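Ice-binding protein (Colwellia, PDB 3WP9) binds to the surface of ice crystals, inhibits their growth and holds back ice recrystallization. Local coordinates at residues 102-107 with 124-129; 22-27 with 207-212; 4-9 with 82-87; 13-18 with 198-203. All blocks are in the same frame, centred on the assembly; numbering follows the deposited sequence.

Interaction 1: 102-107 with 124-129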
loop_
_atom_site.group_PDB
_atom_site.type_symbol
_atom_site.label_atom_id
_atom_site.label_comp_id
_atom_site.label_asym_id
_atom_site.label_seq_id
_atom_site.Cartn_x
_atom_site.Cartn_y
_atom_site.Cartn_z
ATOM N N GLY A 102 12.092 12.424 -10.552
ATOM C CA GLY A 102 11.241 12.015 -9.419
ATOM C C GLY A 102 9.818 12.569 -9.472
ATOM O O GLY A 102 9.035 12.192 -8.638
ATOM N N GLU A 103 9.511 13.454 -10.406
ATOM C CA GLU A 103 8.078 13.946 -10.557
ATOM C C GLU A 103 7.435 13.062 -11.626
ATOM O O GLU A 103 7.870 13.092 -12.799
ATOM C CB GLU A 103 8.050 15.433 -10.935
ATOM C CG GLU A 103 6.628 15.872 -11.329
ATOM C CD GLU A 103 5.680 15.757 -10.158
ATOM O OE1 GLU A 103 6.057 16.358 -9.121
ATOM O OE2 GLU A 103 4.570 15.116 -10.316
ATOM N N ILE A 104 6.411 12.271 -11.282
ATOM C CA ILE A 104 5.811 11.380 -12.243
ATOM C C ILE A 104 4.420 11.854 -12.644
ATOM O O ILE A 104 3.790 11.228 -13.482
ATOM C CB ILE A 104 5.765 9.914 -11.774
ATOM C CG1 ILE A 104 5.063 9.685 -10.408
ATOM C CG2 ILE A 104 7.205 9.394 -11.571
ATOM C CD1 ILE A 104 4.765 8.224 -10.033
ATOM N N GLY A 105 3.966 12.917 -11.992
ATOM C CA GLY A 105 2.658 13.478 -12.427
ATOM C C GLY A 105 2.780 13.815 -13.907
ATOM O O GLY A 105 3.830 14.289 -14.357
ATOM N N GLY A 106 1.732 13.585 -14.692
ATOM C CA GLY A 106 1.778 14.059 -16.080
ATOM C C GLY A 106 2.472 13.099 -17.018
ATOM O O GLY A 106 2.847 13.491 -18.115
ATOM N N LEU A 107 2.664 11.868 -16.548
ATOM C CA LEU A 107 3.197 10.713 -17.306
ATOM C C LEU A 107 2.266 9.514 -17.364
ATOM O O LEU A 107 1.505 9.195 -16.469
ATOM C CB LEU A 107 4.579 10.279 -16.685
ATOM C CG LEU A 107 5.689 11.325 -16.705
ATOM C CD1 LEU A 107 6.940 10.735 -15.984
ATOM C CD2 LEU A 107 6.031 11.781 -18.085
ATOM N N THR A 124 0.670 15.862 -10.082
ATOM C CA THR A 124 -0.551 15.940 -10.957
ATOM C C THR A 124 -0.905 14.485 -11.335
ATOM O O THR A 124 -0.179 13.541 -10.941
ATOM C CB THR A 124 -0.318 16.842 -12.211
ATOM O OG1 THR A 124 0.773 16.266 -13.014
ATOM C CG2 THR A 124 -0.017 18.253 -11.878
ATOM N N ASP A 125 -2.038 14.191 -11.981
ATOM C CA ASP A 125 -2.415 12.820 -12.111
ATOM C C ASP A 125 -1.382 12.023 -12.927
ATOM O O ASP A 125 -0.807 12.562 -13.871
ATOM C CB ASP A 125 -3.809 12.669 -12.726
ATOM C CG ASP A 125 -4.867 13.258 -11.859
ATOM O OD1 ASP A 125 -4.577 13.707 -10.720
ATOM O OD2 ASP A 125 -6.020 13.349 -12.362
ATOM N N VAL A 126 -1.226 10.739 -12.585
ATOM C CA VAL A 126 -0.253 9.909 -13.291
ATOM C C VAL A 126 -0.998 8.662 -13.734
ATOM O O VAL A 126 -1.867 8.131 -13.032
ATOM C CB VAL A 126 0.916 9.473 -12.327
ATOM C CG1 VAL A 126 0.350 8.707 -11.144
ATOM C CG2 VAL A 126 1.881 8.538 -13.095
ATOM N N THR A 127 -0.688 8.146 -14.959
ATOM C CA THR A 127 -1.367 7.006 -15.483
ATOM C C THR A 127 -0.423 5.840 -15.691
ATOM O O THR A 127 0.752 6.040 -16.062
ATOM C CB THR A 127 -2.072 7.339 -16.829
ATOM O OG1 THR A 127 -2.935 8.462 -16.637
ATOM C CG2 THR A 127 -2.818 6.142 -17.429
ATOM N N PHE A 128 -0.982 4.729 -15.406
ATOM C CA PHE A 128 -0.395 3.374 -15.621
ATOM C C PHE A 128 -1.245 2.664 -16.693
ATOM O O PHE A 128 -2.390 2.300 -16.426
ATOM C CB PHE A 128 -0.426 2.534 -14.327
ATOM C CG PHE A 128 0.572 3.007 -13.256
ATOM C CD1 PHE A 128 1.779 2.299 -13.065
ATOM C CD2 PHE A 128 0.316 4.119 -12.457
ATOM C CE1 PHE A 128 2.740 2.715 -12.130
ATOM C CE2 PHE A 128 1.269 4.565 -11.502
ATOM C CZ PHE A 128 2.504 3.878 -11.362
ATOM N N ASN A 129 -0.603 2.401 -17.861
ATOM C CA ASN A 129 -1.269 1.784 -18.984
ATOM C C ASN A 129 -0.628 0.426 -19.350
ATOM O O ASN A 129 0.583 0.382 -19.647
ATOM C CB ASN A 129 -1.205 2.695 -20.190
ATOM C CG ASN A 129 -1.992 2.114 -21.361
ATOM O OD1 ASN A 129 -3.204 2.080 -21.331
ATOM N ND2 ASN A 129 -1.282 1.609 -22.367
HETATM O O HOH W 1 3.365 16.932 -12.185
#
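G106 and D125 meet where two successive coils of a right-handed β-helix lie side by side, a small case of how a solenoid is stitched rung to rung. A type II β turn from I104 to L107 presents the N of G106 to the O of D125 at 2.9 Å. Beyond the turn T127 N donates to L107 O over 2.9 Å, and at 173° this bond is almost straight. G105 rests its CA on the carbonyl of T124, where a CB would run into the backbone N of T124. E103 folds back over its own turn: the bend at chi2 (64°) brings OE2 to the N of G105 at 2.8 Å, on the anti side of the carboxylate, while OE1 bonds S123 OG. One water joins OE2, weakly, to T124 OG1, which it meets at 2.8 Å. With an alanine here, the N-H of G105 and the hydroxyl of S123 would probably lose their shared carboxylate, and the water bridge to T124 would lack one end. T124 holds its hydroxyl between its own backbone N and carbonyl carbon (chi1 61°), and OG1 lies 3.3 Å from G105 C, over the peptide that joins G105 to G106. V126 sends CG2 between two carbonyls, 3.3 Å from I104 O and 3.5 Å from L107 O. The same methyl, CG2 of V126, meets CD1 of I104 at 4.2 Å.

Interaction 2: 22-27 with 207-212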
loop_
_atom_site.group_PDB
_atom_site.type_symbol
_atom_site.label_atom_id
_atom_site.label_comp_id
_atom_site.label_asym_id
_atom_site.label_seq_id
_atom_site.Cartn_x
_atom_site.Cartn_y
_atom_site.Cartn_z
ATOM N N ILE A 22 -1.835 1.067 14.008
ATOM C CA ILE A 22 -2.666 1.674 12.949
ATOM C C ILE A 22 -3.502 2.760 13.621
ATOM O O ILE A 22 -4.230 2.490 14.602
ATOM C CB ILE A 22 -3.607 0.655 12.277
ATOM C CG1 ILE A 22 -2.868 -0.517 11.609
ATOM C CG2 ILE A 22 -4.507 1.390 11.328
ATOM C CD1 ILE A 22 -3.858 -1.528 11.034
ATOM N N THR A 23 -3.388 4.020 13.130
ATOM C CA THR A 23 -4.159 5.117 13.741
ATOM C C THR A 23 -5.275 5.547 12.783
ATOM O O THR A 23 -5.181 5.341 11.550
ATOM C CB THR A 23 -3.342 6.367 14.126
ATOM O OG1 THR A 23 -2.838 6.981 12.969
ATOM C CG2 THR A 23 -2.140 6.036 14.972
ATOM N N ASP A 24 -6.299 6.171 13.317
ATOM C CA ASP A 24 -7.385 6.576 12.503
ATOM C C ASP A 24 -8.155 7.783 13.019
ATOM O O ASP A 24 -8.537 7.844 14.210
ATOM C CB ASP A 24 -8.350 5.394 12.435
ATOM C CG ASP A 24 -9.628 5.707 11.599
ATOM O OD1 ASP A 24 -9.523 5.942 10.387
ATOM O OD2 ASP A 24 -10.755 5.679 12.152
ATOM N N VAL A 25 -8.488 8.684 12.103
ATOM C CA VAL A 25 -9.430 9.762 12.355
ATOM C C VAL A 25 -10.728 9.299 11.714
ATOM O O VAL A 25 -10.830 9.183 10.517
ATOM C CB VAL A 25 -8.957 11.112 11.747
ATOM C CG1 VAL A 25 -10.050 12.155 11.921
ATOM C CG2 VAL A 25 -7.592 11.580 12.351
ATOM N N TYR A 26 -11.673 8.934 12.591
ATOM C CA TYR A 26 -12.967 8.310 12.261
ATOM C C TYR A 26 -13.838 9.299 11.463
ATOM O O TYR A 26 -13.797 10.509 11.688
ATOM C CB TYR A 26 -13.658 8.000 13.602
ATOM C CG TYR A 26 -14.930 7.215 13.536
ATOM C CD1 TYR A 26 -14.901 5.811 13.613
ATOM C CD2 TYR A 26 -16.169 7.856 13.438
ATOM C CE1 TYR A 26 -16.066 5.037 13.561
ATOM C CE2 TYR A 26 -17.350 7.096 13.389
ATOM C CZ TYR A 26 -17.293 5.694 13.427
ATOM O OH TYR A 26 -18.451 4.929 13.359
ATOM N N PRO A 27 -14.644 8.803 10.536
ATOM C CA PRO A 27 -14.745 7.373 10.158
ATOM C C PRO A 27 -14.033 7.023 8.843
ATOM O O PRO A 27 -14.079 7.812 7.897
ATOM C CB PRO A 27 -16.260 7.229 9.892
ATOM C CG PRO A 27 -16.657 8.527 9.252
ATOM C CD PRO A 27 -15.753 9.600 9.977
ATOM N N VAL A 207 0.732 2.652 10.129
ATOM C CA VAL A 207 -0.194 3.241 9.158
ATOM C C VAL A 207 -1.112 4.281 9.822
ATOM O O VAL A 207 -1.726 3.948 10.831
ATOM C CB VAL A 207 -1.019 2.109 8.450
ATOM C CG1 VAL A 207 -2.018 2.755 7.515
ATOM C CG2 VAL A 207 -0.090 1.107 7.756
ATOM N N THR A 208 -1.252 5.474 9.232
ATOM C CA THR A 208 -2.188 6.490 9.794
ATOM C C THR A 208 -3.266 6.802 8.749
ATOM O O THR A 208 -2.924 7.041 7.619
ATOM C CB THR A 208 -1.400 7.765 10.301
ATOM O OG1 THR A 208 -0.904 8.521 9.164
ATOM C CG2 THR A 208 -0.152 7.347 11.209
ATOM N N LEU A 209 -4.543 6.728 9.135
ATOM C CA LEU A 209 -5.628 7.006 8.201
ATOM C C LEU A 209 -6.393 8.209 8.714
ATOM O O LEU A 209 -6.483 8.434 9.961
ATOM C CB LEU A 209 -6.642 5.840 8.157
ATOM C CG LEU A 209 -6.017 4.467 7.789
ATOM C CD1 LEU A 209 -7.213 3.438 7.872
ATOM C CD2 LEU A 209 -5.305 4.522 6.417
ATOM N N GLN A 210 -6.978 8.953 7.771
ATOM C CA GLN A 210 -7.828 10.064 8.140
ATOM C C GLN A 210 -9.043 10.001 7.221
ATOM O O GLN A 210 -8.946 10.412 6.082
ATOM C CB GLN A 210 -7.180 11.452 7.998
ATOM C CG GLN A 210 -6.045 11.625 8.939
ATOM C CD GLN A 210 -5.281 12.941 8.643
ATOM O OE1 GLN A 210 -5.680 13.763 7.780
ATOM N NE2 GLN A 210 -4.109 13.060 9.252
ATOM N N LYS A 211 -10.189 9.563 7.766
ATOM C CA LYS A 211 -11.453 9.538 6.972
ATOM C C LYS A 211 -11.284 8.920 5.538
ATOM O O LYS A 211 -11.582 9.581 4.546
ATOM C CB LYS A 211 -12.104 10.905 6.901
ATOM C CG LYS A 211 -12.348 11.461 8.317
ATOM C CD LYS A 211 -12.988 12.820 8.275
ATOM C CE LYS A 211 -13.486 13.272 9.640
ATOM N NZ LYS A 211 -13.660 14.771 9.658
ATOM N N ASN A 212 -10.718 7.715 5.461
ATOM C CA ASN A 212 -10.377 7.183 4.126
ATOM C C ASN A 212 -11.264 5.959 3.807
ATOM O O ASN A 212 -11.901 5.419 4.657
ATOM C CB ASN A 212 -8.953 6.675 4.098
ATOM C CG ASN A 212 -7.951 7.787 4.467
ATOM O OD1 ASN A 212 -7.161 7.643 5.452
ATOM N ND2 ASN A 212 -7.932 8.841 3.641
HETATM O O HOH W 2 -4.532 8.888 12.003
#
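I22-V25 and V207-Q210 run as parallel neighbours in register, their axes 4.6 Å apart and only 11° from alignment, joined by a ladder in which T23 and V25 each donate from N and accept at O. The O of L209 takes two donors, V25 N at 2.9 Å and a water that also meets T23 OG1 at 2.7 Å. On the face of T23, V25, T208 and Q210 the side chains stand in matched pairs. T23 turns its hydroxyl between the backbone N and the carbonyl carbon (chi1 66°), which sets OG1 3.1 Å from T208 CB. Next along, V25 CG2 rests on Q210 CG at 3.7 Å. On the other face L209 packs inward on I16, and D24 OD1, bonded to S28 OG, touches L209 CB at 3.6 Å. Past the strands the extended K211 chain passes the carbonyls of V25 and Y26, with CE 3.5 Å from Y26 O. V207 and T208 belong, by similarity, to a T-A/G-X-T/N ice-binding motif, and Q210 OE1 bonds the hydroxyl of T193, a probable ice-binding residue. Hydroxyls and methyls together at T23 and T208, with the water on T23 OG1, are consistent with a surface meeting ordered water.

Interaction 3: 4-9 with 82-87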
loop_
_atom_site.group_PDB
_atom_site.type_symbol
_atom_site.label_atom_id
_atom_site.label_comp_id
_atom_site.label_asym_id
_atom_site.label_seq_id
_atom_site.Cartn_x
_atom_site.Cartn_y
_atom_site.Cartn_z
ATOM N N TYR A 4 8.112 -9.919 -13.237
ATOM C CA TYR A 4 7.079 -10.798 -12.681
ATOM C C TYR A 4 6.546 -10.097 -11.420
ATOM O O TYR A 4 7.233 -9.217 -10.839
ATOM C CB TYR A 4 7.638 -12.190 -12.329
ATOM C CG TYR A 4 9.131 -12.173 -12.024
ATOM C CD1 TYR A 4 10.050 -11.785 -13.009
ATOM C CD2 TYR A 4 9.632 -12.521 -10.753
ATOM C CE1 TYR A 4 11.416 -11.729 -12.748
ATOM C CE2 TYR A 4 11.008 -12.477 -10.478
ATOM C CZ TYR A 4 11.909 -12.079 -11.483
ATOM O OH TYR A 4 13.299 -12.003 -11.266
ATOM N N ALA A 5 5.341 -10.507 -11.039
ATOM C CA ALA A 5 4.696 -10.006 -9.815
ATOM C C ALA A 5 5.630 -10.173 -8.606
ATOM O O ALA A 5 6.523 -11.021 -8.567
ATOM C CB ALA A 5 3.375 -10.701 -9.556
ATOM N N VAL A 6 5.402 -9.336 -7.607
ATOM C CA VAL A 6 6.008 -9.512 -6.297
ATOM C C VAL A 6 5.061 -10.358 -5.457
ATOM O O VAL A 6 3.925 -9.954 -5.189
ATOM C CB VAL A 6 6.264 -8.165 -5.631
ATOM C CG1 VAL A 6 6.678 -8.362 -4.167
ATOM C CG2 VAL A 6 7.274 -7.330 -6.423
ATOM N N GLU A 7 5.502 -11.565 -5.074
ATOM C CA GLU A 7 4.719 -12.441 -4.202
ATOM C C GLU A 7 4.633 -11.854 -2.760
ATOM O O GLU A 7 5.636 -11.495 -2.183
ATOM C CB GLU A 7 5.288 -13.870 -4.144
ATOM C CG GLU A 7 5.182 -14.610 -5.485
ATOM C CD GLU A 7 3.802 -14.519 -6.170
ATOM O OE1 GLU A 7 2.759 -14.670 -5.468
ATOM O OE2 GLU A 7 3.762 -14.307 -7.425
ATOM N N LEU A 8 3.409 -11.784 -2.238
ATOM C CA LEU A 8 3.165 -11.154 -0.914
ATOM C C LEU A 8 2.996 -12.187 0.193
ATOM O O LEU A 8 2.956 -11.858 1.360
ATOM C CB LEU A 8 1.914 -10.216 -0.989
ATOM C CG LEU A 8 1.960 -9.112 -2.036
ATOM C CD1 LEU A 8 0.608 -8.378 -1.872
ATOM C CD2 LEU A 8 3.187 -8.207 -1.812
ATOM N N GLY A 9 2.921 -13.478 -0.129
ATOM C CA GLY A 9 2.682 -14.424 0.954
ATOM C C GLY A 9 1.465 -14.124 1.824
ATOM O O GLY A 9 0.388 -13.763 1.300
ATOM N N GLY A 82 8.092 -8.435 4.781
ATOM C CA GLY A 82 9.511 -8.028 4.621
ATOM C C GLY A 82 10.235 -8.702 3.461
ATOM O O GLY A 82 11.048 -8.049 2.794
ATOM N N ILE A 83 9.892 -9.969 3.208
ATOM C CA ILE A 83 10.345 -10.682 2.040
ATOM C C ILE A 83 9.875 -9.960 0.767
ATOM O O ILE A 83 10.668 -9.759 -0.146
ATOM C CB ILE A 83 9.838 -12.184 2.069
ATOM C CG1 ILE A 83 10.538 -12.919 3.238
ATOM C CG2 ILE A 83 10.018 -12.849 0.697
ATOM C CD1 ILE A 83 9.818 -14.152 3.750
ATOM N N ALA A 84 8.586 -9.557 0.717
ATOM C CA ALA A 84 8.051 -8.783 -0.438
ATOM C C ALA A 84 8.775 -7.497 -0.706
ATOM O O ALA A 84 9.125 -7.154 -1.876
ATOM C CB ALA A 84 6.566 -8.546 -0.327
ATOM N N TYR A 85 9.027 -6.763 0.374
ATOM C CA TYR A 85 9.706 -5.515 0.250
ATOM C C TYR A 85 11.091 -5.774 -0.367
ATOM O O TYR A 85 11.523 -5.081 -1.270
ATOM C CB TYR A 85 9.822 -4.854 1.673
ATOM C CG TYR A 85 10.634 -3.571 1.616
ATOM C CD1 TYR A 85 10.010 -2.353 1.561
ATOM C CD2 TYR A 85 12.011 -3.577 1.552
ATOM C CE1 TYR A 85 10.726 -1.167 1.451
ATOM C CE2 TYR A 85 12.744 -2.404 1.439
ATOM C CZ TYR A 85 12.104 -1.193 1.411
ATOM O OH TYR A 85 12.826 -0.036 1.275
ATOM N N ASN A 86 11.837 -6.794 0.122
ATOM C CA ASN A 86 13.179 -6.961 -0.380
ATOM C C ASN A 86 13.195 -7.529 -1.815
ATOM O O ASN A 86 14.059 -7.176 -2.621
ATOM C CB ASN A 86 13.970 -7.893 0.539
ATOM C CG ASN A 86 14.359 -7.257 1.830
ATOM O OD1 ASN A 86 14.694 -6.046 1.909
ATOM N ND2 ASN A 86 14.393 -8.098 2.893
ATOM N N ASP A 87 12.204 -8.340 -2.131
ATOM C CA ASP A 87 12.027 -8.897 -3.478
ATOM C C ASP A 87 11.831 -7.718 -4.467
ATOM O O ASP A 87 12.559 -7.543 -5.455
ATOM C CB ASP A 87 10.813 -9.827 -3.494
ATOM C CG ASP A 87 10.518 -10.348 -4.841
ATOM O OD1 ASP A 87 11.477 -10.350 -5.659
ATOM O OD2 ASP A 87 9.393 -10.806 -5.078
HETATM O O HOH W 3 7.891 -12.704 -6.004
HETATM O O HOH W 4 8.336 -11.626 -2.699
#
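V6, E7 and L8 lie in an irregular, extended lead-in to the first strand that passes helix 82-87 in the opposite sense, coming nearest where the CA atoms of L8 and A84 are 5.5 Å apart. A84 is the small knob of the contact: its CB touches L8 CD2 at 3.7 Å and lies 3.6 Å from the carbonyl O of E7. V6 completes the apolar patch. Its chi1 of 170° swings CG1 to the A84 side, 3.8 Å from A84 CB, while the same methyl also grazes the carboxylate of D87, whose side chain slides past it in the opposite direction. Polar contact between the segments goes through water. D87 OD2 accepts from two waters, one at 2.6 Å that in turn takes the N-H of E7, the other at 2.7 Å that donates to E7 O, so both polar atoms of the E7 backbone are tied to a single carboxylate oxygen. The other oxygen, OD1, forms a salt bridge with R91, whose guanidinium also bonds the carbonyls of Y4 and A5. Helix 71-89 and this leading stretch thus lie together against strand 182-185 of the ten-stranded sheet, with L8 on I182 and A84 on L184.

Interaction 4: 13-18 with 198-203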
loop_
_atom_site.group_PDB
_atom_site.type_symbol
_atom_site.label_atom_id
_atom_site.label_comp_id
_atom_site.label_asym_id
_atom_site.label_seq_id
_atom_site.Cartn_x
_atom_site.Cartn_y
_atom_site.Cartn_z
ATOM N N THR A 13 -3.057 -11.267 2.312
ATOM C CA THR A 13 -4.405 -11.421 2.846
ATOM C C THR A 13 -4.818 -10.164 3.624
ATOM O O THR A 13 -5.971 -10.018 4.035
ATOM C CB THR A 13 -4.550 -12.640 3.738
ATOM O OG1 THR A 13 -3.568 -12.597 4.752
ATOM C CG2 THR A 13 -4.320 -13.919 2.947
ATOM N N PHE A 14 -3.866 -9.235 3.767
ATOM C CA PHE A 14 -4.211 -7.981 4.482
ATOM C C PHE A 14 -4.342 -6.787 3.548
ATOM O O PHE A 14 -3.560 -6.616 2.574
ATOM C CB PHE A 14 -3.140 -7.680 5.541
ATOM C CG PHE A 14 -3.149 -8.624 6.701
ATOM C CD1 PHE A 14 -3.909 -8.361 7.858
ATOM C CD2 PHE A 14 -2.438 -9.836 6.649
ATOM C CE1 PHE A 14 -3.942 -9.214 8.939
ATOM C CE2 PHE A 14 -2.454 -10.713 7.737
ATOM C CZ PHE A 14 -3.193 -10.413 8.892
ATOM N N THR A 15 -5.349 -5.952 3.859
ATOM C CA THR A 15 -5.494 -4.621 3.262
ATOM C C THR A 15 -4.653 -3.526 3.950
ATOM O O THR A 15 -4.056 -2.643 3.253
ATOM C CB THR A 15 -6.961 -4.241 3.222
ATOM O OG1 THR A 15 -7.652 -5.218 2.393
ATOM C CG2 THR A 15 -7.087 -2.860 2.622
ATOM N N ILE A 16 -4.488 -3.747 5.264
ATOM C CA ILE A 16 -3.510 -2.911 6.064
ATOM C C ILE A 16 -2.789 -3.878 6.992
ATOM O O ILE A 16 -3.467 -4.582 7.747
ATOM C CB ILE A 16 -4.205 -1.776 6.875
ATOM C CG1 ILE A 16 -5.066 -0.886 5.974
ATOM C CG2 ILE A 16 -3.098 -0.894 7.496
ATOM C CD1 ILE A 16 -5.942 0.174 6.673
ATOM N N LEU A 17 -1.459 -3.830 6.986
ATOM C CA LEU A 17 -0.632 -4.621 7.892
ATOM C C LEU A 17 0.454 -3.652 8.269
ATOM O O LEU A 17 1.041 -3.031 7.439
ATOM C CB LEU A 17 -0.001 -5.858 7.179
ATOM C CG LEU A 17 0.850 -6.725 8.165
ATOM C CD1 LEU A 17 0.001 -7.321 9.281
ATOM C CD2 LEU A 17 1.564 -7.777 7.340
ATOM N N SER A 18 0.717 -3.526 9.563
ATOM C CA SER A 18 1.859 -2.727 10.038
ATOM C C SER A 18 2.564 -3.408 11.212
ATOM O O SER A 18 2.004 -4.380 11.817
ATOM C CB SER A 18 1.365 -1.338 10.507
ATOM O OG SER A 18 0.660 -1.481 11.724
ATOM N N ASN A 198 -7.052 1.929 -3.494
ATOM C CA ASN A 198 -7.343 0.558 -3.917
ATOM C C ASN A 198 -6.022 -0.166 -3.981
ATOM O O ASN A 198 -5.176 0.140 -4.848
ATOM C CB ASN A 198 -7.953 0.605 -5.329
ATOM C CG ASN A 198 -9.348 1.199 -5.311
ATOM O OD1 ASN A 198 -10.218 0.719 -4.604
ATOM N ND2 ASN A 198 -9.542 2.316 -6.056
ATOM N N GLY A 199 -5.799 -1.022 -3.004
ATOM C CA GLY A 199 -4.463 -1.466 -2.765
ATOM C C GLY A 199 -4.279 -2.092 -1.434
ATOM O O GLY A 199 -5.237 -2.472 -0.761
ATOM N N ARG A 200 -3.006 -2.264 -1.092
ATOM C CA ARG A 200 -2.670 -2.784 0.215
ATOM C C ARG A 200 -1.579 -1.852 0.823
ATOM O O ARG A 200 -0.669 -1.434 0.174
ATOM C CB ARG A 200 -2.117 -4.242 0.091
ATOM C CG ARG A 200 -3.160 -5.188 -0.517
ATOM C CD ARG A 200 -2.596 -6.631 -0.544
ATOM N NE ARG A 200 -3.536 -7.486 -1.339
ATOM C CZ ARG A 200 -4.708 -7.946 -0.885
ATOM N NH1 ARG A 200 -5.148 -7.749 0.378
ATOM N NH2 ARG A 200 -5.466 -8.675 -1.713
ATOM N N LEU A 201 -1.786 -1.561 2.109
ATOM C CA LEU A 201 -0.858 -0.693 2.844
ATOM C C LEU A 201 -0.093 -1.534 3.819
ATOM O O LEU A 201 -0.665 -1.985 4.834
ATOM C CB LEU A 201 -1.680 0.380 3.594
ATOM C CG LEU A 201 -2.557 1.277 2.671
ATOM C CD1 LEU A 201 -3.279 2.312 3.559
ATOM C CD2 LEU A 201 -1.773 1.980 1.550
ATOM N N LEU A 202 1.147 -1.836 3.417
ATOM C CA LEU A 202 2.030 -2.788 4.112
ATOM C C LEU A 202 3.233 -2.025 4.632
ATOM O O LEU A 202 4.225 -1.823 3.954
ATOM C CB LEU A 202 2.436 -3.957 3.138
ATOM C CG LEU A 202 1.233 -4.619 2.437
ATOM C CD1 LEU A 202 1.690 -5.669 1.399
ATOM C CD2 LEU A 202 0.143 -5.143 3.348
ATOM N N ALA A 203 3.134 -1.593 5.895
ATOM C CA ALA A 203 4.190 -0.732 6.483
ATOM C C ALA A 203 5.028 -1.412 7.524
ATOM O O ALA A 203 4.492 -2.133 8.373
ATOM C CB ALA A 203 3.457 0.422 7.159
HETATM O O HOH W 5 -7.620 -8.035 2.769
#
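The carbonyl O of T15 takes the N-H of L201 at 2.8 Å, nearly straight at 174°, while R200 CA lies 3.3 Å from T15 O. From there the parallel ladder continues, L17 N donating to L201 O and A203 N to L17 O. R200 wraps around the preceding carbonyl: its chain stays extended to NE and then turns at chi4 (-77°), bringing NH1 within 2.9 Å of F14 O. That oxygen lies in the guanidinium plane, but NH1 stands 77° above the plane of the F14 carbonyl, so the bond comes down onto the peptide from above. A water that donates to T13 O and meets T15 OG1 at 2.8 Å is a weak further acceptor for NH1. A leucine in place of this arginine would probably leave F14 O without its NH1 donor and the water less firmly held. On the face turned to helix 71-89, L17 CB meets L202 CD2 at 3.9 Å, and L17 CD1 sits over the centre of the F14 ring. I16 and L201 point the other way, into the core between the sheets. Pairing of an early strand with one some 180 residues later, in parallel, is characteristic of the discontinuous right-handed β-helix of the ice-binding protein family.

Overall arrangement
Along the chain, 4-9, 13-18 and 22-27 come first and their partners follow as 82-87, 198-203 and 207-212, so interactions 2, 3 and 4 cross one another. Interaction 1 is nested inside the loops closed by interactions 2 and 4. Those two are consecutive faces of the same pair of coils, with centres 13 Å apart, touching through I16 against V207, I22 and L209 in the core. Interaction 3, also centred 13 Å from the centre of interaction 4, lays the helix against that sheet's outside, where L8 packs on R200. The centre of interaction 1 lies 23 to 26 Å from the other centres. The β-helix thus has its first coil inserted beside its last, strand 14-18 lying between 33-36 and 200-203, with a helix alongside.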